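Local atomic coordinates of aac(6')-Ii (Enterococcus faecium, PDB entry 1N71), a protein that probably transfers an acetyl group from acetyl-coenzyme A to the 6'-amino group of aminoglycoside antibiotics, conferring resistance. Residues L73-V78 and L91-L95; E5-N9 and M41-I46; T106-D112 and D168-T174. One frame throughout, in Å; residues are numbered along the deposited sequence.

Interaction 1 of 3, residues L73-V78 and L91-L95. With COA (coenzyme A), chain E.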
loop_
_atom_site.group_PDB
_atom_site.type_symbol
_atom_site.label_atom_id
_atom_site.label_comp_id
_atom_site.label_asym_id
_atom_site.label_seq_id
_atom_site.Cartn_x
_atom_site.Cartn_y
_atom_site.Cartn_z
ATOM N N LEU A 73 -0.535 4.998 8.015
ATOM C CA LEU A 73 -0.423 6.365 8.504
ATOM C C LEU A 73 -0.437 7.265 7.270
ATOM O O LEU A 73 0.441 7.167 6.405
ATOM C CB LEU A 73 0.893 6.538 9.283
ATOM C CG LEU A 73 1.212 7.894 9.931
ATOM C CD1 LEU A 73 2.377 7.723 10.898
ATOM C CD2 LEU A 73 1.549 8.935 8.869
ATOM N N HIS A 74 -1.444 8.127 7.179
ATOM C CA HIS A 74 -1.560 9.027 6.037
ATOM C C HIS A 74 -2.711 10.009 6.227
ATOM O O HIS A 74 -3.847 9.605 6.457
ATOM C CB HIS A 74 -1.777 8.214 4.754
ATOM C CG HIS A 74 -2.030 9.051 3.539
ATOM N ND1 HIS A 74 -3.249 9.643 3.283
ATOM C CD2 HIS A 74 -1.218 9.403 2.514
ATOM C CE1 HIS A 74 -3.178 10.321 2.151
ATOM N NE2 HIS A 74 -1.956 10.192 1.664
ATOM N N PRO A 75 -2.419 11.315 6.167
ATOM C CA PRO A 75 -1.085 11.874 5.940
ATOM C C PRO A 75 -0.521 12.360 7.270
ATOM O O PRO A 75 -1.104 12.120 8.331
ATOM C CB PRO A 75 -1.375 13.035 5.014
ATOM C CG PRO A 75 -2.626 13.600 5.648
ATOM C CD PRO A 75 -3.450 12.356 5.993
ATOM N N LEU A 76 0.624 13.028 7.204
ATOM C CA LEU A 76 1.244 13.621 8.380
ATOM C C LEU A 76 1.852 14.924 7.895
ATOM O O LEU A 76 2.762 14.927 7.064
ATOM C CB LEU A 76 2.345 12.740 8.975
ATOM C CG LEU A 76 3.109 13.425 10.123
ATOM C CD1 LEU A 76 2.127 13.918 11.197
ATOM C CD2 LEU A 76 4.121 12.462 10.729
ATOM N N VAL A 77 1.335 16.033 8.399
ATOM C CA VAL A 77 1.844 17.329 7.996
ATOM C C VAL A 77 1.848 18.289 9.172
ATOM O O VAL A 77 0.920 18.304 9.983
ATOM C CB VAL A 77 0.994 17.931 6.859
ATOM C CG1 VAL A 77 -0.439 18.095 7.320
ATOM C CG2 VAL A 77 1.570 19.279 6.432
ATOM N N VAL A 78 2.917 19.069 9.257
ATOM C CA VAL A 78 3.098 20.069 10.293
ATOM C C VAL A 78 3.483 21.346 9.552
ATOM O O VAL A 78 4.328 21.302 8.659
ATOM C CB VAL A 78 4.249 19.680 11.247
ATOM C CG1 VAL A 78 4.517 20.811 12.238
ATOM C CG2 VAL A 78 3.900 18.391 11.983
ATOM N N LEU A 91 1.779 14.033 17.492
ATOM C CA LEU A 91 0.725 13.572 16.592
ATOM C C LEU A 91 0.831 12.066 16.362
ATOM O O LEU A 91 -0.170 11.351 16.390
ATOM C CB LEU A 91 0.804 14.293 15.236
ATOM C CG LEU A 91 0.340 15.751 15.182
ATOM C CD1 LEU A 91 0.603 16.328 13.791
ATOM C CD2 LEU A 91 -1.140 15.828 15.528
ATOM N N VAL A 92 2.044 11.581 16.129
ATOM C CA VAL A 92 2.235 10.155 15.900
ATOM C C VAL A 92 1.858 9.345 17.134
ATOM O O VAL A 92 1.163 8.339 17.031
ATOM C CB VAL A 92 3.681 9.855 15.493
ATOM C CG1 VAL A 92 3.927 8.353 15.475
ATOM C CG2 VAL A 92 3.942 10.446 14.113
ATOM N N ASN A 93 2.301 9.789 18.304
ATOM C CA ASN A 93 1.977 9.077 19.533
ATOM C C ASN A 93 0.477 9.062 19.803
ATOM O O ASN A 93 -0.058 8.068 20.301
ATOM C CB ASN A 93 2.726 9.688 20.720
ATOM C CG ASN A 93 4.217 9.410 20.668
ATOM O OD1 ASN A 93 4.638 8.310 20.313
ATOM N ND2 ASN A 93 5.019 10.396 21.035
ATOM N N TYR A 94 -0.210 10.154 19.472
ATOM C CA TYR A 94 -1.651 10.212 19.690
ATOM C C TYR A 94 -2.329 9.269 18.700
ATOM O O TYR A 94 -3.278 8.569 19.039
ATOM C CB TYR A 94 -2.165 11.643 19.505
ATOM C CG TYR A 94 -3.562 11.877 20.041
ATOM C CD1 TYR A 94 -4.683 11.459 19.330
ATOM C CD2 TYR A 94 -3.760 12.516 21.263
ATOM C CE1 TYR A 94 -5.970 11.673 19.822
ATOM C CE2 TYR A 94 -5.042 12.733 21.766
ATOM C CZ TYR A 94 -6.141 12.309 21.039
ATOM O OH TYR A 94 -7.411 12.527 21.527
ATOM N N LEU A 95 -1.838 9.250 17.466
ATOM C CA LEU A 95 -2.411 8.365 16.466
ATOM C C LEU A 95 -2.286 6.918 16.945
ATOM O O LEU A 95 -3.240 6.146 16.875
ATOM C CB LEU A 95 -1.681 8.526 15.128
ATOM C CG LEU A 95 -2.088 7.519 14.047
ATOM C CD1 LEU A 95 -3.529 7.760 13.618
ATOM C CD2 LEU A 95 -1.158 7.652 12.859
HETATM N N1A COA E . 15.198 14.112 9.227
HETATM C C2A COA E . 15.781 13.610 10.332
HETATM N N3A COA E . 15.338 13.679 11.607
HETATM C C4A COA E . 14.138 14.350 11.683
HETATM C C5A COA E . 13.431 14.915 10.646
HETATM C C6A COA E . 14.002 14.775 9.340
HETATM N N6A COA E . 13.422 15.273 8.251
HETATM N N7A COA E . 12.265 15.508 11.107
HETATM C C8A COA E . 12.303 15.302 12.391
HETATM N N9A COA E . 13.411 14.608 12.817
HETATM C C1B COA E . 13.775 14.212 14.185
HETATM C C2B COA E . 14.079 15.404 15.098
HETATM O O2B COA E . 15.461 15.760 14.964
HETATM C C3B COA E . 13.826 14.905 16.516
HETATM O O3B COA E . 14.948 14.098 16.912
HETATM P P3B COA E . 15.722 14.368 18.302
HETATM O O7A COA E . 16.183 15.774 18.195
HETATM O O8A COA E . 16.812 13.362 18.294
HETATM O O9A COA E . 14.691 14.139 19.343
HETATM C C4B COA E . 12.627 13.972 16.294
HETATM O O4B COA E . 12.730 13.582 14.919
HETATM C C5B COA E . 11.257 14.590 16.607
HETATM O O5B COA E . 10.930 15.595 15.639
HETATM P P1A COA E . 9.594 16.494 15.751
HETATM O O1A COA E . 9.977 17.847 16.209
HETATM O O2A COA E . 8.557 15.730 16.479
HETATM O O3A COA E . 9.169 16.569 14.205
HETATM P P2A COA E . 8.277 17.691 13.476
HETATM O O4A COA E . 9.179 18.632 12.779
HETATM O O5A COA E . 7.247 18.207 14.400
HETATM O O6A COA E . 7.531 16.804 12.364
HETATM C CBP COA E . 7.738 15.912 10.110
HETATM C CCP COA E . 8.270 15.892 11.536
HETATM C CDP COA E . 8.626 14.999 9.254
HETATM C CEP COA E . 6.276 15.375 10.112
HETATM C CAP COA E . 7.787 17.411 9.581
HETATM O OAP COA E . 9.127 17.913 9.529
HETATM C C9P COA E . 7.038 17.608 8.252
HETATM O O9P COA E . 5.906 18.110 8.243
HETATM N N8P COA E . 7.679 17.209 7.145
HETATM C C7P COA E . 7.156 17.301 5.786
HETATM C C6P COA E . 6.107 16.234 5.482
HETATM C C5P COA E . 6.701 14.878 5.149
HETATM O O5P COA E . 7.586 14.771 4.291
HETATM N N4P COA E . 6.205 13.835 5.832
HETATM C C3P COA E . 6.627 12.439 5.672
HETATM C C2P COA E . 5.452 11.516 5.389
HETATM S S1P COA E . 5.769 10.349 4.052
#

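Interaction 2 of 3, residues E5-N9 and M41-I46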
loop_
_atom_site.group_PDB
_atom_site.type_symbol
_atom_site.label_atom_id
_atom_site.label_comp_id
_atom_site.label_asym_id
_atom_site.label_seq_id
_atom_site.Cartn_x
_atom_site.Cartn_y
_atom_site.Cartn_z
ATOM N N GLU A 5 -8.543 14.737 18.826
ATOM C CA GLU A 5 -9.237 14.224 17.655
ATOM C C GLU A 5 -9.772 15.411 16.870
ATOM O O GLU A 5 -10.297 16.365 17.445
ATOM C CB GLU A 5 -10.389 13.295 18.059
ATOM C CG GLU A 5 -9.954 12.116 18.921
ATOM C CD GLU A 5 -11.052 11.084 19.118
ATOM O OE1 GLU A 5 -12.229 11.476 19.287
ATOM O OE2 GLU A 5 -10.732 9.876 19.120
ATOM N N PHE A 6 -9.621 15.348 15.554
ATOM C CA PHE A 6 -10.066 16.410 14.662
ATOM C C PHE A 6 -11.593 16.504 14.615
ATOM O O PHE A 6 -12.276 15.497 14.454
ATOM C CB PHE A 6 -9.502 16.143 13.262
ATOM C CG PHE A 6 -9.787 17.225 12.267
ATOM C CD1 PHE A 6 -11.052 17.362 11.706
ATOM C CD2 PHE A 6 -8.783 18.109 11.884
ATOM C CE1 PHE A 6 -11.313 18.366 10.775
ATOM C CE2 PHE A 6 -9.032 19.115 10.957
ATOM C CZ PHE A 6 -10.301 19.242 10.399
ATOM N N ASP A 7 -12.123 17.715 14.764
ATOM C CA ASP A 7 -13.569 17.920 14.708
ATOM C C ASP A 7 -13.994 17.911 13.246
ATOM O O ASP A 7 -13.870 18.915 12.546
ATOM C CB ASP A 7 -13.959 19.256 15.342
ATOM C CG ASP A 7 -15.466 19.489 15.335
ATOM O OD1 ASP A 7 -16.076 19.425 14.247
ATOM O OD2 ASP A 7 -16.041 19.733 16.416
ATOM N N ARG A 8 -14.497 16.770 12.793
ATOM C CA ARG A 8 -14.929 16.598 11.411
ATOM C C ARG A 8 -16.054 17.540 10.984
ATOM O O ARG A 8 -16.370 17.633 9.799
ATOM C CB ARG A 8 -15.368 15.148 11.199
ATOM C CG ARG A 8 -14.264 14.135 11.451
ATOM C CD ARG A 8 -14.827 12.747 11.689
ATOM N NE ARG A 8 -13.769 11.754 11.848
ATOM C CZ ARG A 8 -13.949 10.539 12.360
ATOM N NH1 ARG A 8 -15.154 10.157 12.773
ATOM N NH2 ARG A 8 -12.925 9.703 12.450
ATOM N N ASN A 9 -16.652 18.241 11.942
ATOM C CA ASN A 9 -17.748 19.153 11.634
ATOM C C ASN A 9 -17.373 20.629 11.740
ATOM O O ASN A 9 -18.254 21.487 11.808
ATOM C CB ASN A 9 -18.939 18.875 12.556
ATOM C CG ASN A 9 -19.400 17.432 12.498
ATOM O OD1 ASN A 9 -19.673 16.895 11.423
ATOM N ND2 ASN A 9 -19.493 16.795 13.661
ATOM N N MET A 41 -11.942 12.603 6.408
ATOM C CA MET A 41 -12.954 12.738 7.456
ATOM C C MET A 41 -13.808 11.478 7.607
ATOM O O MET A 41 -14.678 11.410 8.479
ATOM C CB MET A 41 -13.868 13.932 7.159
ATOM C CG MET A 41 -13.160 15.276 7.114
ATOM S SD MET A 41 -12.365 15.703 8.674
ATOM C CE MET A 41 -10.673 15.177 8.335
ATOM N N ASN A 42 -13.563 10.488 6.755
ATOM C CA ASN A 42 -14.306 9.229 6.787
ATOM C C ASN A 42 -14.341 8.629 8.199
ATOM O O ASN A 42 -13.316 8.543 8.872
ATOM C CB ASN A 42 -13.665 8.232 5.819
ATOM C CG ASN A 42 -14.532 7.016 5.573
ATOM O OD1 ASN A 42 -15.007 6.378 6.510
ATOM N ND2 ASN A 42 -14.735 6.682 4.304
ATOM N N PRO A 43 -15.529 8.203 8.663
ATOM C CA PRO A 43 -15.691 7.613 9.996
ATOM C C PRO A 43 -14.763 6.433 10.295
ATOM O O PRO A 43 -14.368 6.225 11.442
ATOM C CB PRO A 43 -17.160 7.203 10.014
ATOM C CG PRO A 43 -17.797 8.241 9.164
ATOM C CD PRO A 43 -16.838 8.342 7.999
ATOM N N GLU A 44 -14.414 5.664 9.268
ATOM C CA GLU A 44 -13.547 4.505 9.463
ATOM C C GLU A 44 -12.107 4.916 9.736
ATOM O O GLU A 44 -11.335 4.150 10.312
ATOM C CB GLU A 44 -13.583 3.594 8.235
ATOM C CG GLU A 44 -13.033 4.240 6.983
ATOM N N ARG A 45 -11.746 6.123 9.317
ATOM C CA ARG A 45 -10.389 6.617 9.518
ATOM C C ARG A 45 -10.247 7.353 10.832
ATOM O O ARG A 45 -11.229 7.653 11.510
ATOM C CB ARG A 45 -9.983 7.577 8.397
ATOM C CG ARG A 45 -9.967 6.976 7.010
ATOM C CD ARG A 45 -9.321 7.943 6.039
ATOM N NE ARG A 45 -9.416 7.484 4.658
ATOM C CZ ARG A 45 -8.773 8.045 3.642
ATOM N NH1 ARG A 45 -7.978 9.089 3.848
ATOM N NH2 ARG A 45 -8.937 7.570 2.414
ATOM N N ILE A 46 -9.001 7.640 11.182
ATOM C CA ILE A 46 -8.693 8.382 12.387
ATOM C C ILE A 46 -8.143 9.714 11.891
ATOM O O ILE A 46 -7.386 9.757 10.914
ATOM C CB ILE A 46 -7.654 7.631 13.244
ATOM C CG1 ILE A 46 -8.295 6.358 13.808
ATOM C CG2 ILE A 46 -7.150 8.515 14.371
ATOM C CD1 ILE A 46 -7.317 5.401 14.453
#

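Interaction 3 of 3, residues T106-D112 and D168-T174. With COA (coenzyme A), chain E.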
loop_
_atom_site.group_PDB
_atom_site.type_symbol
_atom_site.label_atom_id
_atom_site.label_comp_id
_atom_site.label_asym_id
_atom_site.label_seq_id
_atom_site.Cartn_x
_atom_site.Cartn_y
_atom_site.Cartn_z
ATOM N N THR A 106 -0.678 -2.913 13.977
ATOM C CA THR A 106 0.448 -2.265 13.327
ATOM C C THR A 106 0.050 -1.099 12.441
ATOM O O THR A 106 -1.046 -1.056 11.882
ATOM C CB THR A 106 1.229 -3.266 12.458
ATOM O OG1 THR A 106 2.322 -2.592 11.816
ATOM C CG2 THR A 106 0.332 -3.841 11.385
ATOM N N ILE A 107 0.976 -0.160 12.317
ATOM C CA ILE A 107 0.792 1.016 11.496
ATOM C C ILE A 107 1.978 1.025 10.555
ATOM O O ILE A 107 3.113 0.828 10.986
ATOM C CB ILE A 107 0.819 2.306 12.346
ATOM C CG1 ILE A 107 -0.384 2.331 13.294
ATOM C CG2 ILE A 107 0.813 3.538 11.432
ATOM C CD1 ILE A 107 -0.418 3.562 14.204
ATOM N N TYR A 108 1.717 1.228 9.273
ATOM C CA TYR A 108 2.791 1.280 8.295
ATOM C C TYR A 108 2.600 2.531 7.454
ATOM O O TYR A 108 1.531 3.136 7.459
ATOM C CB TYR A 108 2.779 0.041 7.398
ATOM C CG TYR A 108 1.621 -0.003 6.436
ATOM C CD1 TYR A 108 0.348 -0.399 6.859
ATOM C CD2 TYR A 108 1.791 0.364 5.102
ATOM C CE1 TYR A 108 -0.722 -0.430 5.972
ATOM C CE2 TYR A 108 0.727 0.340 4.208
ATOM C CZ TYR A 108 -0.523 -0.059 4.649
ATOM O OH TYR A 108 -1.572 -0.088 3.763
ATOM N N LEU A 109 3.640 2.911 6.728
ATOM C CA LEU A 109 3.597 4.107 5.906
ATOM C C LEU A 109 4.597 3.990 4.773
ATOM O O LEU A 109 5.493 3.143 4.799
ATOM C CB LEU A 109 3.942 5.330 6.764
ATOM C CG LEU A 109 5.326 5.256 7.430
ATOM C CD1 LEU A 109 6.390 5.832 6.493
ATOM C CD2 LEU A 109 5.313 6.027 8.741
ATOM N N GLY A 110 4.420 4.837 3.769
ATOM C CA GLY A 110 5.331 4.859 2.647
ATOM C C GLY A 110 5.880 6.269 2.545
ATOM O O GLY A 110 5.115 7.229 2.419
ATOM N N THR A 111 7.198 6.411 2.644
ATOM C CA THR A 111 7.828 7.719 2.532
ATOM C C THR A 111 8.736 7.657 1.305
ATOM O O THR A 111 9.699 6.896 1.267
ATOM C CB THR A 111 8.638 8.077 3.810
ATOM O OG1 THR A 111 9.218 9.378 3.661
ATOM C CG2 THR A 111 9.738 7.059 4.069
ATOM N N ASP A 112 8.412 8.454 0.295
ATOM C CA ASP A 112 9.172 8.447 -0.946
ATOM C C ASP A 112 10.471 9.241 -0.896
ATOM O O ASP A 112 10.645 10.120 -0.060
ATOM C CB ASP A 112 8.288 8.959 -2.087
ATOM C CG ASP A 112 6.963 8.214 -2.176
ATOM O OD1 ASP A 112 6.064 8.475 -1.339
ATOM O OD2 ASP A 112 6.821 7.357 -3.075
ATOM N N ASP A 168 9.911 4.225 -3.099
ATOM C CA ASP A 168 9.054 4.539 -1.974
ATOM C C ASP A 168 9.685 3.658 -0.903
ATOM O O ASP A 168 10.145 2.552 -1.197
ATOM C CB ASP A 168 7.596 4.124 -2.221
ATOM C CG ASP A 168 6.642 4.689 -1.163
ATOM O OD1 ASP A 168 7.038 5.633 -0.449
ATOM O OD2 ASP A 168 5.495 4.202 -1.051
ATOM N N ILE A 169 9.751 4.160 0.322
ATOM C CA ILE A 169 10.335 3.408 1.422
ATOM C C ILE A 169 9.208 3.042 2.382
ATOM O O ILE A 169 8.525 3.929 2.890
ATOM C CB ILE A 169 11.375 4.259 2.172
ATOM C CG1 ILE A 169 12.490 4.684 1.206
ATOM C CG2 ILE A 169 11.946 3.472 3.342
ATOM C CD1 ILE A 169 13.453 5.735 1.774
ATOM N N TRP A 170 9.011 1.745 2.615
ATOM C CA TRP A 170 7.956 1.273 3.513
ATOM C C TRP A 170 8.476 1.080 4.932
ATOM O O TRP A 170 9.459 0.376 5.150
ATOM C CB TRP A 170 7.380 -0.061 3.021
ATOM C CG TRP A 170 6.390 0.048 1.907
ATOM C CD1 TRP A 170 5.237 0.786 1.898
ATOM C CD2 TRP A 170 6.419 -0.665 0.664
ATOM N NE1 TRP A 170 4.545 0.570 0.730
ATOM C CE2 TRP A 170 5.248 -0.316 -0.046
ATOM C CE3 TRP A 170 7.318 -1.569 0.083
ATOM C CZ2 TRP A 170 4.952 -0.838 -1.310
ATOM C CZ3 TRP A 170 7.024 -2.091 -1.176
ATOM C CH2 TRP A 170 5.848 -1.721 -1.857
ATOM N N MET A 171 7.797 1.696 5.894
ATOM C CA MET A 171 8.175 1.593 7.294
ATOM C C MET A 171 6.982 1.108 8.114
ATOM O O MET A 171 5.830 1.368 7.766
ATOM C CB MET A 171 8.650 2.948 7.806
ATOM C CG MET A 171 9.791 3.529 6.980
ATOM S SD MET A 171 10.498 4.995 7.705
ATOM C CE MET A 171 11.246 4.313 9.178
ATOM N N ALA A 172 7.253 0.410 9.208
ATOM C CA ALA A 172 6.163 -0.104 10.021
ATOM C C ALA A 172 6.548 -0.236 11.480
ATOM O O ALA A 172 7.731 -0.301 11.833
ATOM C CB ALA A 172 5.709 -1.455 9.473
ATOM N N LYS A 173 5.528 -0.273 12.321
ATOM C CA LYS A 173 5.713 -0.412 13.751
ATOM C C LYS A 173 4.512 -1.160 14.309
ATOM O O LYS A 173 3.376 -0.919 13.903
ATOM C CB LYS A 173 5.811 0.971 14.411
ATOM C CG LYS A 173 5.957 0.935 15.933
ATOM C CD LYS A 173 5.971 2.348 16.524
ATOM C CE LYS A 173 6.119 2.327 18.037
ATOM N NZ LYS A 173 6.070 3.710 18.622
ATOM N N THR A 174 4.768 -2.108 15.199
ATOM C CA THR A 174 3.684 -2.831 15.843
ATOM C C THR A 174 3.540 -2.021 17.129
ATOM O O THR A 174 4.498 -1.854 17.884
ATOM C CB THR A 174 4.074 -4.291 16.084
ATOM O OG1 THR A 174 3.962 -5.004 14.840
ATOM C CG2 THR A 174 3.174 -4.931 17.117
HETATM N N1A COA E . 15.198 14.112 9.227
HETATM C C2A COA E . 15.781 13.610 10.332
HETATM N N3A COA E . 15.338 13.679 11.607
HETATM C C4A COA E . 14.138 14.350 11.683
HETATM C C5A COA E . 13.431 14.915 10.646
HETATM C C6A COA E . 14.002 14.775 9.340
HETATM N N6A COA E . 13.422 15.273 8.251
HETATM N N7A COA E . 12.265 15.508 11.107
HETATM C C8A COA E . 12.303 15.302 12.391
HETATM N N9A COA E . 13.411 14.608 12.817
HETATM C C1B COA E . 13.775 14.212 14.185
HETATM C C2B COA E . 14.079 15.404 15.098
HETATM O O2B COA E . 15.461 15.760 14.964
HETATM C C3B COA E . 13.826 14.905 16.516
HETATM O O3B COA E . 14.948 14.098 16.912
HETATM P P3B COA E . 15.722 14.368 18.302
HETATM O O7A COA E . 16.183 15.774 18.195
HETATM O O8A COA E . 16.812 13.362 18.294
HETATM O O9A COA E . 14.691 14.139 19.343
HETATM C C4B COA E . 12.627 13.972 16.294
HETATM O O4B COA E . 12.730 13.582 14.919
HETATM C C5B COA E . 11.257 14.590 16.607
HETATM O O5B COA E . 10.930 15.595 15.639
HETATM P P1A COA E . 9.594 16.494 15.751
HETATM O O1A COA E . 9.977 17.847 16.209
HETATM O O2A COA E . 8.557 15.730 16.479
HETATM O O3A COA E . 9.169 16.569 14.205
HETATM P P2A COA E . 8.277 17.691 13.476
HETATM O O4A COA E . 9.179 18.632 12.779
HETATM O O5A COA E . 7.247 18.207 14.400
HETATM O O6A COA E . 7.531 16.804 12.364
HETATM C CBP COA E . 7.738 15.912 10.110
HETATM C CCP COA E . 8.270 15.892 11.536
HETATM C CDP COA E . 8.626 14.999 9.254
HETATM C CEP COA E . 6.276 15.375 10.112
HETATM C CAP COA E . 7.787 17.411 9.581
HETATM O OAP COA E . 9.127 17.913 9.529
HETATM C C9P COA E . 7.038 17.608 8.252
HETATM O O9P COA E . 5.906 18.110 8.243
HETATM N N8P COA E . 7.679 17.209 7.145
HETATM C C7P COA E . 7.156 17.301 5.786
HETATM C C6P COA E . 6.107 16.234 5.482
HETATM C C5P COA E . 6.701 14.878 5.149
HETATM O O5P COA E . 7.586 14.771 4.291
HETATM N N4P COA E . 6.205 13.835 5.832
HETATM C C3P COA E . 6.627 12.439 5.672
HETATM C C2P COA E . 5.452 11.516 5.389
HETATM S S1P COA E . 5.769 10.349 4.052
HETATM O O HOH W 1 4.377 -4.307 11.773
#

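Interaction 1 of 3, residues L73-V78 and L91-L95
In the beta-alpha-beta unit of the GNAT fold, formed by strand 70-78, helix 87-101 and strand 106-112, Leu73, Leu76 and Val78 of the first strand meet Leu91, Val92 and Leu95 of the helix. The two short segments run roughly antiparallel, with their axes at 148° and 10.8 Å apart at the closest. No hydrogen bond crosses between them. The contact is made by aliphatic carbons, mostly methyls.

Leu76 sits in the middle and divides its two branches. Its CD1 meets CD1 of Leu91 at 3.9 Å. Its CD2 meets CG2 of Val92, also at 3.9 Å, and the two side chains lie at about a right angle. The same CD2 is 3.7 Å from CEP, a methyl of coenzyme A. One leucine branch is thus shared between helix and cofactor. The first torsion of Leu76 sets CG opposite the backbone N (174°), which carries both branches out to the helix. One turn further along the helix, Leu95 CD2 packs on Leu73 CG at 3.8 Å. Val78 CG2 touches Leu91 CD1 more loosely, at 4.3 Å.

The polar link here goes to the ligand. Val78 N donates to O9P of coenzyme A at 3.3 Å, a long and bent bond (143°). Phe146 and Tyr147 of helix 144-149 also pack on Leu76. Because the strand-helix contact is wholly apolar and buried, its hold comes from shape and exclusion of water. The directed bond is made by the strand backbone, where Val78 N meets an amide carbonyl of the pantetheine arm.

Interaction 2 of 3, residues E5-N9 and M41-I46
Arg8 reaches across to the backbone of residues 41-46, and Phe6 meets the sulfur of Met41. These two side chains carry the contact from the 5-9 side.

The apolar part centres on Met41. Its SD lies 3.6 Å from Phe6 CE1 and 4.3 Å from the ring centroid, at an oblique 48° off the ring normal. This is a Met-aromatic contact. The terminal CE sits over one ring face, 3.9 Å above the plane and shifted toward the rim. Bends at chi2 and chi3 turn the end of Met41 back over the ring. The sulfur also touches the aliphatic part of Arg8, with CG at 3.7 Å. The two chains pass alongside one another, running opposite ways. Phe59 meets the Phe6 ring with its plane at about 90°, and Leu13 of helix 11-24 also packs on it.

The polar part is the guanidinium of Arg8 among carbonyls. NH2 comes to 2.8 Å from Arg45 O, near the guanidinium plane, but the angle is poor for a hydrogen bond. Met41 O, 3.5 Å from Arg8 NE, and Asn42 O, offset toward the rim, lie over one face. The attraction is therefore probably more electrostatic than directional.

Local bonds shape each segment. Asp7 OD1 accepts from Asn9 N at 2.7 Å, and Asn42 OD1 from Glu44 N; both are Asx turns. Asn42 to Arg45 forms a type I beta turn, closed by Arg45 N to Asn42 O. The contact brings the loop from strand 2-5 to helix 11-24 against the loop from helix 33-40 to strand 46-52, at the edge of the GNAT sheet where these two strands are neighbours.

Interaction 3 of 3, residues T106-D112 and D168-T174
Strands 106-112 and 168-174 run antiparallel in continuous register from Thr106-Thr174 to Asp112-Asp168, with six backbone hydrogen bonds at the pairs Ile107-Lys173, Leu109-Met171 and Thr111-Ile169.

Thr106 adds a side-chain bond: OG1 donates to Lys173 O at 2.9 Å, from 62° out of the carbonyl plane. Its first torsion (179°) turns OG1 over that carbonyl, which also accepts from Ile107 N. A water joins Thr106 OG1 to Thr174 OG1, and the latter also bonds Asn160 of the second subunit.

On the face of Leu109 and Met171, the two side chains run side by side, with Leu109 CD1 3.9 Å from Met171 CB. Thr111 CG2 similarly lies against Ile169 CB at 3.8 Å. Thr111 OG1 is 3.6 Å from the sulfur S1P of coenzyme A and is hydrogen-bonded to His142. Gly110 O is likewise 3.6 Å from S1P.

On the other face, the carboxylates of Asp112 and Asp168 stack with planes 4° apart. Asp168 OD1 lies 3.1 Å from both OD1 and OD2 of Asp112. Two carboxylates this close would probably repel unless outside donors offset the charge; Asn162 bonds Asp112 OD2, and Tyr66 of the second subunit bonds Asp168 OD2. Trp170 stacks on Trp170 of that subunit.

The pair belongs to the C-terminal half of the GNAT sheet, one face serving the cofactor pocket and the other the dimer interface.

In the fold
Interactions 1 and 3 are buried and share the central sheet, where strands 70-78 and 106-112 are neighbours. Leu73 N probably bonds Tyr108 O, and Leu73 also packs on Ile107. Both touch coenzyme A: interaction 1 near the pantetheine amide, interaction 3 at the thiol end. Their chemistry differs, since helix on strand gives aliphatic packing, while strand on strand gives backbone bonds. Interaction 2 lies nearer the surface, its centre about 16 Å from the centre of the chain, in loops, and mixes sulfur, ring and guanidinium contacts. It meets interaction 1 where Ile46 packs on Leu95, but does not touch interaction 3. Of the three, interaction 3 alone reaches the second subunit.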